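Local structure of type IV pilus assembly protein PilF (Thermus thermophilus HB8, 5OIU) at residues R82-E87 against E177-Y182; S153-T158 against T242-D247; T190-N193 against T199-R202; G68-A73 against L77-R82. The protein probably acts as the hexameric AAA+ ATPase motor that uses ATP hydrolysis to power assembly of type IV pili. One frame throughout, in Å; residues are numbered along the deposited sequence.

Interaction 1. Residues R82-E87 against E177-Y182. With ATP (adenosine-5'-triphosphate), chain Q.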
# COMPACT_ATOMS: atom_id res chain seq x y z
N ARG C 82 29.66 -16.46 -10.29
CA ARG C 82 30.36 -17.73 -10.33
C ARG C 82 31.12 -17.83 -11.64
O ARG C 82 30.66 -17.36 -12.68
CB ARG C 82 29.40 -18.90 -10.19
CG ARG C 82 30.04 -20.07 -9.53
CD ARG C 82 29.19 -21.27 -9.63
NE ARG C 82 28.24 -21.36 -8.53
CZ ARG C 82 27.91 -22.50 -7.95
NH1 ARG C 82 28.47 -23.64 -8.35
NH2 ARG C 82 27.03 -22.51 -6.95
N VAL C 83 32.31 -18.42 -11.57
CA VAL C 83 33.18 -18.63 -12.71
C VAL C 83 33.32 -20.13 -12.90
O VAL C 83 33.87 -20.82 -12.03
CB VAL C 83 34.56 -17.99 -12.50
CG1 VAL C 83 35.47 -18.31 -13.66
CG2 VAL C 83 34.45 -16.47 -12.30
N ARG C 84 32.84 -20.64 -14.02
CA ARG C 84 32.98 -22.07 -14.31
C ARG C 84 34.19 -22.24 -15.23
O ARG C 84 34.09 -22.20 -16.45
CB ARG C 84 31.70 -22.62 -14.90
CG ARG C 84 30.52 -22.07 -14.16
CD ARG C 84 29.21 -22.65 -14.61
NE ARG C 84 28.25 -22.68 -13.50
CZ ARG C 84 27.59 -21.62 -13.06
NH1 ARG C 84 27.81 -20.44 -13.62
NH2 ARG C 84 26.72 -21.73 -12.06
N TYR C 85 35.35 -22.45 -14.60
CA TYR C 85 36.64 -22.52 -15.27
C TYR C 85 36.89 -23.92 -15.82
O TYR C 85 36.97 -24.90 -15.06
CB TYR C 85 37.74 -22.13 -14.28
CG TYR C 85 39.09 -21.89 -14.89
CD1 TYR C 85 39.40 -20.66 -15.45
CD2 TYR C 85 40.06 -22.88 -14.89
CE1 TYR C 85 40.63 -20.43 -16.00
CE2 TYR C 85 41.29 -22.65 -15.44
CZ TYR C 85 41.57 -21.43 -15.99
OH TYR C 85 42.81 -21.20 -16.54
N ARG C 86 37.02 -24.02 -17.14
CA ARG C 86 37.25 -25.29 -17.82
C ARG C 86 38.38 -25.07 -18.82
O ARG C 86 38.16 -24.48 -19.89
CB ARG C 86 35.97 -25.78 -18.49
CG ARG C 86 34.99 -26.50 -17.53
CD ARG C 86 33.87 -25.58 -17.07
NE ARG C 86 33.13 -26.09 -15.91
CZ ARG C 86 33.44 -25.83 -14.64
NH1 ARG C 86 34.50 -25.10 -14.34
NH2 ARG C 86 32.70 -26.32 -13.65
N GLU C 87 39.59 -25.51 -18.45
CA GLU C 87 40.76 -25.52 -19.34
C GLU C 87 41.45 -26.87 -19.19
O GLU C 87 42.13 -27.11 -18.19
CB GLU C 87 41.74 -24.39 -19.03
CG GLU C 87 41.16 -22.98 -19.09
CD GLU C 87 40.87 -22.50 -20.50
OE1 GLU C 87 41.82 -22.24 -21.27
OE2 GLU C 87 39.67 -22.38 -20.84
N GLU C 177 17.83 -23.07 -18.05
CA GLU C 177 18.91 -22.92 -17.07
C GLU C 177 19.91 -21.88 -17.53
O GLU C 177 20.14 -21.70 -18.73
CB GLU C 177 19.62 -24.26 -16.82
CG GLU C 177 18.69 -25.40 -16.42
CD GLU C 177 19.44 -26.65 -16.01
OE1 GLU C 177 20.42 -26.52 -15.23
OE2 GLU C 177 19.06 -27.74 -16.47
N ASP C 178 20.49 -21.17 -16.57
CA ASP C 178 21.52 -20.18 -16.85
C ASP C 178 22.65 -20.31 -15.84
O ASP C 178 22.63 -19.66 -14.79
CB ASP C 178 20.97 -18.76 -16.82
CG ASP C 178 22.05 -17.72 -17.09
OD1 ASP C 178 23.11 -18.08 -17.64
OD2 ASP C 178 21.84 -16.54 -16.74
N PRO C 179 23.66 -21.13 -16.14
CA PRO C 179 23.71 -21.95 -17.35
C PRO C 179 23.19 -23.35 -17.05
O PRO C 179 22.73 -23.60 -15.94
CB PRO C 179 25.21 -21.97 -17.67
CG PRO C 179 25.86 -22.00 -16.28
CD PRO C 179 24.87 -21.31 -15.32
N VAL C 180 23.26 -24.27 -18.01
CA VAL C 180 23.08 -25.68 -17.69
C VAL C 180 24.35 -26.17 -17.00
O VAL C 180 25.44 -26.10 -17.56
CB VAL C 180 22.78 -26.51 -18.95
CG1 VAL C 180 22.95 -27.98 -18.65
CG2 VAL C 180 21.37 -26.24 -19.42
N GLU C 181 24.19 -26.75 -15.82
CA GLU C 181 25.33 -27.24 -15.02
C GLU C 181 25.44 -28.76 -15.13
O GLU C 181 26.26 -29.25 -15.87
CB GLU C 181 25.09 -26.93 -13.54
CG GLU C 181 25.27 -25.49 -13.15
CD GLU C 181 24.74 -25.16 -11.77
OE1 GLU C 181 25.40 -25.49 -10.81
OE2 GLU C 181 23.67 -24.59 -11.67
N TYR C 182 24.65 -29.47 -14.39
CA TYR C 182 24.68 -30.91 -14.43
C TYR C 182 23.95 -31.44 -15.66
O TYR C 182 23.11 -30.75 -16.25
CB TYR C 182 24.06 -31.48 -13.15
CG TYR C 182 24.58 -30.86 -11.86
CD1 TYR C 182 24.07 -29.65 -11.40
CD2 TYR C 182 25.55 -31.50 -11.10
CE1 TYR C 182 24.55 -29.07 -10.21
CE2 TYR C 182 26.03 -30.94 -9.91
CZ TYR C 182 25.53 -29.73 -9.47
OH TYR C 182 26.01 -29.18 -8.29
PG ATP Q . 23.74 -20.38 -7.15
O1G ATP Q . 23.29 -19.28 -6.19
O2G ATP Q . 22.70 -20.78 -8.17
O3G ATP Q . 25.09 -20.15 -7.78
PB ATP Q . 23.02 -22.72 -5.64
O1B ATP Q . 22.20 -22.01 -4.60
O2B ATP Q . 22.36 -23.45 -6.79
O3B ATP Q . 24.09 -21.69 -6.25
PA ATP Q . 24.62 -25.04 -5.69
O1A ATP Q . 23.77 -26.27 -5.87
O2A ATP Q . 25.30 -24.44 -6.89
O3A ATP Q . 23.91 -23.83 -4.89
O5' ATP Q . 25.72 -25.51 -4.63
C5' ATP Q . 26.78 -24.65 -4.19
C4' ATP Q . 27.86 -25.55 -3.61
O4' ATP Q . 27.39 -26.22 -2.43
C3' ATP Q . 28.24 -26.62 -4.62
O3' ATP Q . 29.67 -26.70 -4.54
C2' ATP Q . 27.50 -27.86 -4.11
O2' ATP Q . 28.10 -29.11 -4.50
C1' ATP Q . 27.45 -27.63 -2.60
N9 ATP Q . 26.24 -28.21 -1.97
C8 ATP Q . 24.98 -28.00 -2.38
N7 ATP Q . 24.09 -28.66 -1.59
C5 ATP Q . 24.79 -29.31 -0.65
C6 ATP Q . 24.46 -30.19 0.50
N6 ATP Q . 23.17 -30.52 0.79
N1 ATP Q . 25.48 -30.66 1.24
C2 ATP Q . 26.76 -30.34 0.96
N3 ATP Q . 27.13 -29.54 -0.06
C4 ATP Q . 26.21 -29.01 -0.89
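Arg84 meets Pro179 by flat packing. The Arg84 chain, extended from CG to NE, carries its guanidinium to the loop until Pro179 CD lies over one face, 3.5 Å from Arg84 CZ and displaced toward the rim. The other face of the same guanidinium carries Arg82 CD, so the charged group is sandwiched between two methylenes. A cis peptide precedes Pro179 in the loop that offers this ring. The second kind of interaction is electrostatic. The Glu181 carboxylate reaches out at the end of an extended chain and crosses Arg84 at about a right angle, the two planar groups turned 61° apart. Glu181 OE1 stays 4.2 Å from Arg84 NH2 and 4.3 Å from Arg82 NH1. These are proximities of opposite charge beyond salt-bridge range, and for Arg82 the oxygen lies well out of the guanidinium plane. The third kind joins protein to nucleotide. The Arg82 chain, bent at CG-CD (chi3 -88°), delivers NH2 to the triphosphate, where it makes weak hydrogen bonds with ATP O2A (2.6 Å) and ATP O3G (3.2 Å), the first with an N-H...O angle of 127°. Asp93 forms a salt bridge with Arg82 NH1, a second hold on the guanidinium, while Glu181 packs on Ser156 beside the magnesium ion. Strand 79-87 thus meets the loop after strand 173-177 beside bound ATP. The contact rests on Pro179 packing against Arg84, with longer-range attraction from Glu181, whose carboxylate probably tempers the positive potential of both arginines.

Interaction 2. Residues S153-T158 against T242-D247. With MG (magnesium ion), chain R; ATP (adenosine-5'-triphosphate), chain Q.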
# COMPACT_ATOMS: atom_id res chain seq x y z
N SER C 153 23.58 -21.33 -1.83
CA SER C 153 23.09 -22.07 -0.68
C SER C 153 22.57 -23.47 -1.00
O SER C 153 21.90 -24.06 -0.15
CB SER C 153 21.99 -21.26 0.04
OG SER C 153 20.89 -21.02 -0.80
N GLY C 154 22.88 -24.01 -2.19
CA GLY C 154 22.52 -25.38 -2.53
C GLY C 154 21.22 -25.56 -3.31
O GLY C 154 20.72 -26.70 -3.39
N LYS C 155 20.68 -24.49 -3.90
CA LYS C 155 19.38 -24.55 -4.56
C LYS C 155 19.40 -25.51 -5.75
O LYS C 155 18.53 -26.37 -5.89
CB LYS C 155 18.95 -23.16 -5.02
CG LYS C 155 18.70 -22.14 -3.91
CD LYS C 155 18.49 -20.75 -4.53
CE LYS C 155 19.68 -19.82 -4.22
NZ LYS C 155 20.72 -19.72 -5.30
N SER C 156 20.38 -25.36 -6.64
CA SER C 156 20.43 -26.22 -7.81
C SER C 156 20.70 -27.68 -7.43
O SER C 156 20.14 -28.60 -8.03
CB SER C 156 21.47 -25.70 -8.79
OG SER C 156 20.96 -24.54 -9.38
N PHE C 157 21.54 -27.90 -6.42
CA PHE C 157 21.83 -29.27 -6.01
C PHE C 157 20.57 -29.95 -5.48
O PHE C 157 20.29 -31.10 -5.82
CB PHE C 157 22.92 -29.24 -4.95
CG PHE C 157 23.54 -30.57 -4.66
CD1 PHE C 157 24.57 -31.07 -5.46
CD2 PHE C 157 23.14 -31.30 -3.54
CE1 PHE C 157 25.18 -32.29 -5.16
CE2 PHE C 157 23.74 -32.52 -3.24
CZ PHE C 157 24.77 -33.02 -4.05
N THR C 158 19.80 -29.24 -4.65
CA THR C 158 18.52 -29.78 -4.18
C THR C 158 17.56 -30.02 -5.35
O THR C 158 16.92 -31.07 -5.43
CB THR C 158 17.91 -28.83 -3.15
OG1 THR C 158 18.64 -28.94 -1.93
CG2 THR C 158 16.42 -29.14 -2.90
N THR C 242 13.55 -21.80 -8.99
CA THR C 242 14.50 -21.25 -8.03
C THR C 242 14.26 -19.75 -7.90
O THR C 242 14.10 -19.06 -8.91
CB THR C 242 15.94 -21.55 -8.46
OG1 THR C 242 16.25 -22.90 -8.15
CG2 THR C 242 16.92 -20.67 -7.75
N LEU C 243 14.19 -19.27 -6.67
CA LEU C 243 13.97 -17.86 -6.37
C LEU C 243 14.97 -17.42 -5.31
O LEU C 243 15.38 -18.21 -4.46
CB LEU C 243 12.56 -17.63 -5.87
CG LEU C 243 11.91 -16.28 -6.05
CD1 LEU C 243 11.74 -15.97 -7.52
CD2 LEU C 243 10.56 -16.26 -5.34
N HIS C 244 15.37 -16.17 -5.38
CA HIS C 244 16.32 -15.60 -4.42
C HIS C 244 15.56 -14.77 -3.40
O HIS C 244 15.12 -13.65 -3.69
CB HIS C 244 17.38 -14.79 -5.15
CG HIS C 244 18.24 -15.63 -6.05
ND1 HIS C 244 17.78 -16.14 -7.24
CD2 HIS C 244 19.52 -16.06 -5.91
CE1 HIS C 244 18.75 -16.84 -7.81
NE2 HIS C 244 19.82 -16.80 -7.03
N THR C 245 15.36 -15.36 -2.22
CA THR C 245 14.86 -14.72 -1.02
C THR C 245 15.59 -15.36 0.16
O THR C 245 16.18 -16.42 0.03
CB THR C 245 13.34 -14.91 -0.81
OG1 THR C 245 13.07 -16.29 -0.51
CG2 THR C 245 12.56 -14.50 -2.06
N ASN C 246 15.52 -14.72 1.32
CA ASN C 246 16.24 -15.26 2.46
C ASN C 246 15.34 -16.03 3.42
O ASN C 246 15.75 -16.37 4.53
CB ASN C 246 17.01 -14.14 3.16
CG ASN C 246 18.44 -14.04 2.64
OD1 ASN C 246 18.65 -13.80 1.45
ND2 ASN C 246 19.43 -14.27 3.52
N ASP C 247 14.15 -16.40 2.97
CA ASP C 247 13.13 -16.91 3.87
C ASP C 247 12.01 -17.47 3.01
O ASP C 247 11.74 -16.97 1.92
CB ASP C 247 12.65 -15.76 4.77
CG ASP C 247 11.38 -16.08 5.52
OD1 ASP C 247 11.44 -16.85 6.50
OD2 ASP C 247 10.33 -15.53 5.13
MG MG R . 22.01 -22.71 -8.65
PG ATP Q . 23.74 -20.38 -7.15
O1G ATP Q . 23.29 -19.28 -6.19
O2G ATP Q . 22.70 -20.78 -8.17
O3G ATP Q . 25.09 -20.15 -7.78
PB ATP Q . 23.02 -22.72 -5.64
O1B ATP Q . 22.20 -22.01 -4.60
O2B ATP Q . 22.36 -23.45 -6.79
O3B ATP Q . 24.09 -21.69 -6.25
PA ATP Q . 24.62 -25.04 -5.69
O1A ATP Q . 23.77 -26.27 -5.87
O2A ATP Q . 25.30 -24.44 -6.89
O3A ATP Q . 23.91 -23.83 -4.89
O5' ATP Q . 25.72 -25.51 -4.63
C5' ATP Q . 26.78 -24.65 -4.19
C4' ATP Q . 27.86 -25.55 -3.61
O4' ATP Q . 27.39 -26.22 -2.43
C3' ATP Q . 28.24 -26.62 -4.62
O3' ATP Q . 29.67 -26.70 -4.54
C2' ATP Q . 27.50 -27.86 -4.11
O2' ATP Q . 28.10 -29.11 -4.50
C1' ATP Q . 27.45 -27.63 -2.60
N9 ATP Q . 26.24 -28.21 -1.97
C8 ATP Q . 24.98 -28.00 -2.38
N7 ATP Q . 24.09 -28.66 -1.59
C5 ATP Q . 24.79 -29.31 -0.65
C6 ATP Q . 24.46 -30.19 0.50
N6 ATP Q . 23.17 -30.52 0.79
N1 ATP Q . 25.48 -30.66 1.24
C2 ATP Q . 26.76 -30.34 0.96
N3 ATP Q . 27.13 -29.54 -0.06
C4 ATP Q . 26.21 -29.01 -0.89
O HOH W 1 23.88 -23.36 -8.90
O HOH W 2 21.84 -22.25 -10.72
O HOH W 3 20.34 -21.74 -8.58
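Lys155 runs alongside the triphosphate, with Thr242 and His244 crossing it at about right angles. Its CB already lies near the beta phosphate, 3.5 Å from ATP O1B, and CG continues along the same oxygen. CD turns to the protein side: it rests against the methyl Thr242 CG2 at 3.6 Å, with the carbonyl oxygen of Leu243 a little farther off. Bends at chi3 (-110°) and chi4 then curl the chain back, so that CE comes again to ATP O1B on one flank and to His244 CD2 on the other. The tip, NZ, gives ATP O1B a hydrogen bond of 2.8 Å and stands equally close to ATP O1G, bringing one ammonium to both beta and gamma phosphates. His244 NE2 is 3.5 Å from Lys155 NZ, approached obliquely, while ATP O1G sits at the edge of the imidazole, near its plane. The beta phosphate is gripped from the backbone as well: Lys155 N donates to ATP O1B (158°) and Ser156 N to ATP O2B (163°). Phe157 N serves the alpha phosphate at ATP O1A. Ser156 OG binds the magnesium ion at 2.2 Å, and ATP O2G, ATP O2B and three waters complete six ligands. Gly154, at the N-cap, lets the chain wrap the phosphates with positive phi. Amides at a helix start, a lysine over the beta and gamma phosphates and a metal-binding serine make up the P-loop (Walker A) of an ATPase, here with Thr242 and His244 on the end of strand 238-243 and the loop after it alongside the lysine.

Interaction 3. Residues T190-N193 against T199-R202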
# COMPACT_ATOMS: atom_id res chain seq x y z
N THR C 190 17.76 -26.95 -21.71
CA THR C 190 17.85 -25.80 -22.61
C THR C 190 18.53 -24.67 -21.84
O THR C 190 18.14 -24.37 -20.71
CB THR C 190 16.45 -25.37 -23.08
OG1 THR C 190 15.91 -26.39 -23.93
CG2 THR C 190 16.49 -24.04 -23.84
N GLN C 191 19.55 -24.07 -22.45
CA GLN C 191 20.34 -23.02 -21.81
C GLN C 191 19.97 -21.66 -22.39
O GLN C 191 19.79 -21.53 -23.60
CB GLN C 191 21.83 -23.25 -22.02
CG GLN C 191 22.66 -22.33 -21.22
CD GLN C 191 24.11 -22.77 -21.20
OE1 GLN C 191 24.50 -23.63 -20.40
NE2 GLN C 191 24.90 -22.20 -22.10
N VAL C 192 19.87 -20.65 -21.52
CA VAL C 192 19.54 -19.32 -22.02
C VAL C 192 20.71 -18.82 -22.86
O VAL C 192 21.87 -19.12 -22.58
CB VAL C 192 19.18 -18.35 -20.88
CG1 VAL C 192 18.08 -18.95 -19.99
CG2 VAL C 192 20.39 -18.00 -20.08
N ASN C 193 20.38 -18.08 -23.92
CA ASN C 193 21.36 -17.66 -24.91
C ASN C 193 21.05 -16.21 -25.27
O ASN C 193 20.30 -15.94 -26.22
CB ASN C 193 21.32 -18.56 -26.15
CG ASN C 193 22.39 -18.25 -27.15
OD1 ASN C 193 23.19 -17.34 -26.95
ND2 ASN C 193 22.42 -19.00 -28.24
N THR C 199 15.78 -15.81 -24.06
CA THR C 199 15.60 -15.48 -22.66
C THR C 199 14.87 -16.60 -21.93
O THR C 199 14.33 -17.53 -22.53
CB THR C 199 14.79 -14.20 -22.52
OG1 THR C 199 13.59 -14.32 -23.29
CG2 THR C 199 15.61 -12.99 -22.98
N PHE C 200 14.86 -16.47 -20.61
CA PHE C 200 14.00 -17.33 -19.80
C PHE C 200 12.58 -17.30 -20.33
O PHE C 200 12.00 -18.33 -20.67
CB PHE C 200 14.05 -16.88 -18.33
CG PHE C 200 15.17 -17.52 -17.54
CD1 PHE C 200 15.11 -18.85 -17.18
CD2 PHE C 200 16.26 -16.79 -17.13
CE1 PHE C 200 16.11 -19.45 -16.46
CE2 PHE C 200 17.28 -17.37 -16.39
CZ PHE C 200 17.20 -18.70 -16.06
N ALA C 201 12.02 -16.09 -20.45
CA ALA C 201 10.61 -15.97 -20.82
C ALA C 201 10.36 -16.56 -22.20
O ALA C 201 9.38 -17.28 -22.40
CB ALA C 201 10.16 -14.51 -20.78
N ARG C 202 11.23 -16.25 -23.16
CA ARG C 202 11.00 -16.72 -24.52
C ARG C 202 11.08 -18.24 -24.60
O ARG C 202 10.25 -18.88 -25.27
CB ARG C 202 12.00 -16.08 -25.48
CG ARG C 202 12.00 -16.68 -26.87
CD ARG C 202 10.78 -16.22 -27.67
NE ARG C 202 10.84 -16.67 -29.06
CZ ARG C 202 11.70 -16.20 -29.96
NH1 ARG C 202 12.57 -15.24 -29.63
NH2 ARG C 202 11.68 -16.67 -31.21
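Val192 lies squarely over the ring of Phe200, a CH-pi contact that joins the residue just after strand 188-191, outermost in its sheet within this chain, to the capped start of the next helix in the P-loop ATPase domain. Val192 loses the most surface here. Its CB points toward the helix, and with chi1 at -53° the branch CG1 stands anti to the carbonyl carbon, projecting onto the aromatic face. CG1 is 3.8 Å from the centroid of the Phe200 ring and only 2° off the ring normal, so the methyl touches all six ring carbons almost evenly; Phe200 CE2, at 4.0 Å, is as near as any. Phe200 comes next. Its side chain leaves the first turn of helix 200-206 and swings its ring under the valine. Ile176 of strand 173-177 touches both side chains, and Thr225 of helix 223-235 touches the ring, so the pair sits between the sheet margin and a neighbouring helix. Thr199 is the third. It contributes backbone: Val192 CG1 approaches Thr199 C at 4.4 Å, and the two CA atoms are 5.5 Å apart, the shortest such spacing between the segments. Its CB points away from the valine, and the hydroxyl serves the helix instead. The neighbouring strand residue Thr190 hydrogen-bonds through OG1 to Pro100 O of a second subunit, placing this corner near a subunit boundary. Thr199 holds the N-cap, and its hydroxyl reaches forward to the first turn, where OG1 accepts from Arg202 N at 3.1 Å with an N-H...O angle of 157°.

Interaction 4. Residues G68-A73 against L77-R82. With ATP (adenosine-5'-triphosphate), chain Q.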
# COMPACT_ATOMS: atom_id res chain seq x y z
N GLY C 68 33.26 -13.89 -14.81
CA GLY C 68 32.15 -14.07 -13.91
C GLY C 68 30.87 -13.40 -14.35
O GLY C 68 29.90 -13.41 -13.59
N GLY C 69 30.85 -12.81 -15.54
CA GLY C 69 29.69 -12.06 -16.01
C GLY C 69 29.37 -10.83 -15.19
O GLY C 69 28.19 -10.57 -14.89
N LEU C 70 30.38 -10.09 -14.77
CA LEU C 70 30.19 -8.86 -14.03
C LEU C 70 30.30 -7.67 -14.97
O LEU C 70 30.79 -7.79 -16.10
CB LEU C 70 31.22 -8.75 -12.90
CG LEU C 70 31.31 -10.02 -12.05
CD1 LEU C 70 32.31 -9.84 -10.92
CD2 LEU C 70 29.94 -10.35 -11.50
N ASN C 71 29.85 -6.51 -14.51
CA ASN C 71 29.90 -5.31 -15.33
C ASN C 71 31.27 -4.67 -15.19
O ASN C 71 31.68 -4.29 -14.08
CB ASN C 71 28.78 -4.34 -14.95
CG ASN C 71 28.91 -2.99 -15.62
OD1 ASN C 71 29.61 -2.83 -16.63
ND2 ASN C 71 28.23 -1.99 -15.07
N ILE C 72 31.99 -4.57 -16.31
CA ILE C 72 33.30 -3.91 -16.33
C ILE C 72 33.18 -2.43 -15.99
O ILE C 72 34.10 -1.84 -15.41
CB ILE C 72 33.96 -4.10 -17.71
CG1 ILE C 72 34.34 -5.56 -17.93
CG2 ILE C 72 35.16 -3.14 -17.90
CD1 ILE C 72 34.69 -5.82 -19.34
N ALA C 73 32.06 -1.81 -16.35
CA ALA C 73 31.93 -0.36 -16.22
C ALA C 73 31.73 0.07 -14.77
O ALA C 73 32.16 1.17 -14.39
CB ALA C 73 30.78 0.14 -17.09
N LEU C 77 30.80 -0.15 -6.88
CA LEU C 77 30.04 -1.07 -6.05
C LEU C 77 30.63 -2.48 -6.12
O LEU C 77 31.30 -2.82 -7.11
CB LEU C 77 28.57 -1.11 -6.50
CG LEU C 77 27.71 0.12 -6.21
CD1 LEU C 77 26.32 -0.07 -6.83
CD2 LEU C 77 27.62 0.41 -4.71
N PRO C 78 30.42 -3.31 -5.11
CA PRO C 78 30.91 -4.70 -5.17
C PRO C 78 29.93 -5.61 -5.88
O PRO C 78 28.72 -5.49 -5.73
CB PRO C 78 31.05 -5.08 -3.69
CG PRO C 78 30.00 -4.28 -3.01
CD PRO C 78 29.84 -2.99 -3.79
N GLN C 79 30.46 -6.55 -6.66
CA GLN C 79 29.65 -7.49 -7.43
C GLN C 79 30.09 -8.92 -7.15
O GLN C 79 31.15 -9.16 -6.57
CB GLN C 79 29.72 -7.17 -8.93
CG GLN C 79 29.90 -5.67 -9.20
CD GLN C 79 30.37 -5.35 -10.61
OE1 GLN C 79 29.85 -5.89 -11.59
NE2 GLN C 79 31.36 -4.47 -10.72
N ASP C 80 29.27 -9.89 -7.56
CA ASP C 80 29.52 -11.31 -7.38
C ASP C 80 29.10 -12.10 -8.60
O ASP C 80 28.16 -11.73 -9.31
CB ASP C 80 28.75 -11.94 -6.23
CG ASP C 80 28.70 -11.06 -5.07
OD1 ASP C 80 29.81 -10.79 -4.58
OD2 ASP C 80 27.59 -10.67 -4.64
N GLY C 81 29.75 -13.24 -8.77
CA GLY C 81 29.42 -14.13 -9.85
C GLY C 81 30.20 -15.41 -9.70
O GLY C 81 31.26 -15.45 -9.05
N ARG C 82 29.66 -16.46 -10.29
CA ARG C 82 30.36 -17.73 -10.33
C ARG C 82 31.12 -17.83 -11.64
O ARG C 82 30.66 -17.36 -12.68
CB ARG C 82 29.40 -18.90 -10.19
CG ARG C 82 30.04 -20.07 -9.53
CD ARG C 82 29.19 -21.27 -9.63
NE ARG C 82 28.24 -21.36 -8.53
CZ ARG C 82 27.91 -22.50 -7.95
NH1 ARG C 82 28.47 -23.64 -8.35
NH2 ARG C 82 27.03 -22.51 -6.95
PG ATP Q . 23.74 -20.38 -7.15
O1G ATP Q . 23.29 -19.28 -6.19
O2G ATP Q . 22.70 -20.78 -8.17
O3G ATP Q . 25.09 -20.15 -7.78
PB ATP Q . 23.02 -22.72 -5.64
O1B ATP Q . 22.20 -22.01 -4.60
O2B ATP Q . 22.36 -23.45 -6.79
O3B ATP Q . 24.09 -21.69 -6.25
PA ATP Q . 24.62 -25.04 -5.69
O1A ATP Q . 23.77 -26.27 -5.87
O2A ATP Q . 25.30 -24.44 -6.89
O3A ATP Q . 23.91 -23.83 -4.89
O5' ATP Q . 25.72 -25.51 -4.63
C5' ATP Q . 26.78 -24.65 -4.19
C4' ATP Q . 27.86 -25.55 -3.61
O4' ATP Q . 27.39 -26.22 -2.43
C3' ATP Q . 28.24 -26.62 -4.62
O3' ATP Q . 29.67 -26.70 -4.54
C2' ATP Q . 27.50 -27.86 -4.11
O2' ATP Q . 28.10 -29.11 -4.50
C1' ATP Q . 27.45 -27.63 -2.60
N9 ATP Q . 26.24 -28.21 -1.97
C8 ATP Q . 24.98 -28.00 -2.38
N7 ATP Q . 24.09 -28.66 -1.59
C5 ATP Q . 24.79 -29.31 -0.65
C6 ATP Q . 24.46 -30.19 0.50
N6 ATP Q . 23.17 -30.52 0.79
N1 ATP Q . 25.48 -30.66 1.24
C2 ATP Q . 26.76 -30.34 0.96
N3 ATP Q . 27.13 -29.54 -0.06
C4 ATP Q . 26.21 -29.01 -0.89
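Gln79 turns its chain at chi1 -32° and then runs extended, which carries its amide across to the backbone of Asn71. There the amide faces both backbone polar groups of one residue: Asn71 N donates to Gln79 OE1 at 3.0 Å, in the carbonyl plane and with an N-H...O angle of 145°, while Gln79 NE2 returns a weak bond to Asn71 O at 3.4 Å. The pair fixes the rotation of the amide, and Leu70 CB packs against the same OE1 at 3.4 Å. Beyond it, Leu70 CD2 presses tightly on the backbone at Asp80 O, 3.1 Å away. Farther along, two glycines meet, their CA atoms 4.9 Å apart, and Gly68 O faces Gly81 CA; with no side chain on either, the backbones come close. Asn71 OD1 accepts from Ala73 N at 2.7 Å, above the carbonyl plane, closing an Asx turn. Asp80 directs its CB away, and its carboxylate forms a salt bridge with Arg209 of a third subunit; Leu70 also touches Leu96 and Thr98 of strand 90-101. Gly69, with positive phi, ends helix 57-67 in a Schellman motif, and the chain then runs back against strand 79-87 at 153°. The arrangement is that of a helix-to-strand connection folded onto the edge strand of an antiparallel sheet, the strand that carries Arg82 to the ATP site.

In the fold
From the N terminus, interaction 4 comes first: it closes the short loop between helix 57-67 and edge strand 79-87 of the six-stranded antiparallel sheet. The same strand, sharing Arg82, opens interaction 1, which spans about ninety residues to the loop after strand 173-177 and so ties that sheet to the ATPase sheet beside ATP. Interaction 2 crosses it, since 153-158 lies inside the loop closed by interaction 1 while 242-247 lies beyond it; Glu181 touches Ser156 where they meet. Interaction 3, a short closure between strand 188-191 and helix 200-206, nests within the span of interaction 2 and touches interaction 1 through Val180 and Gln191.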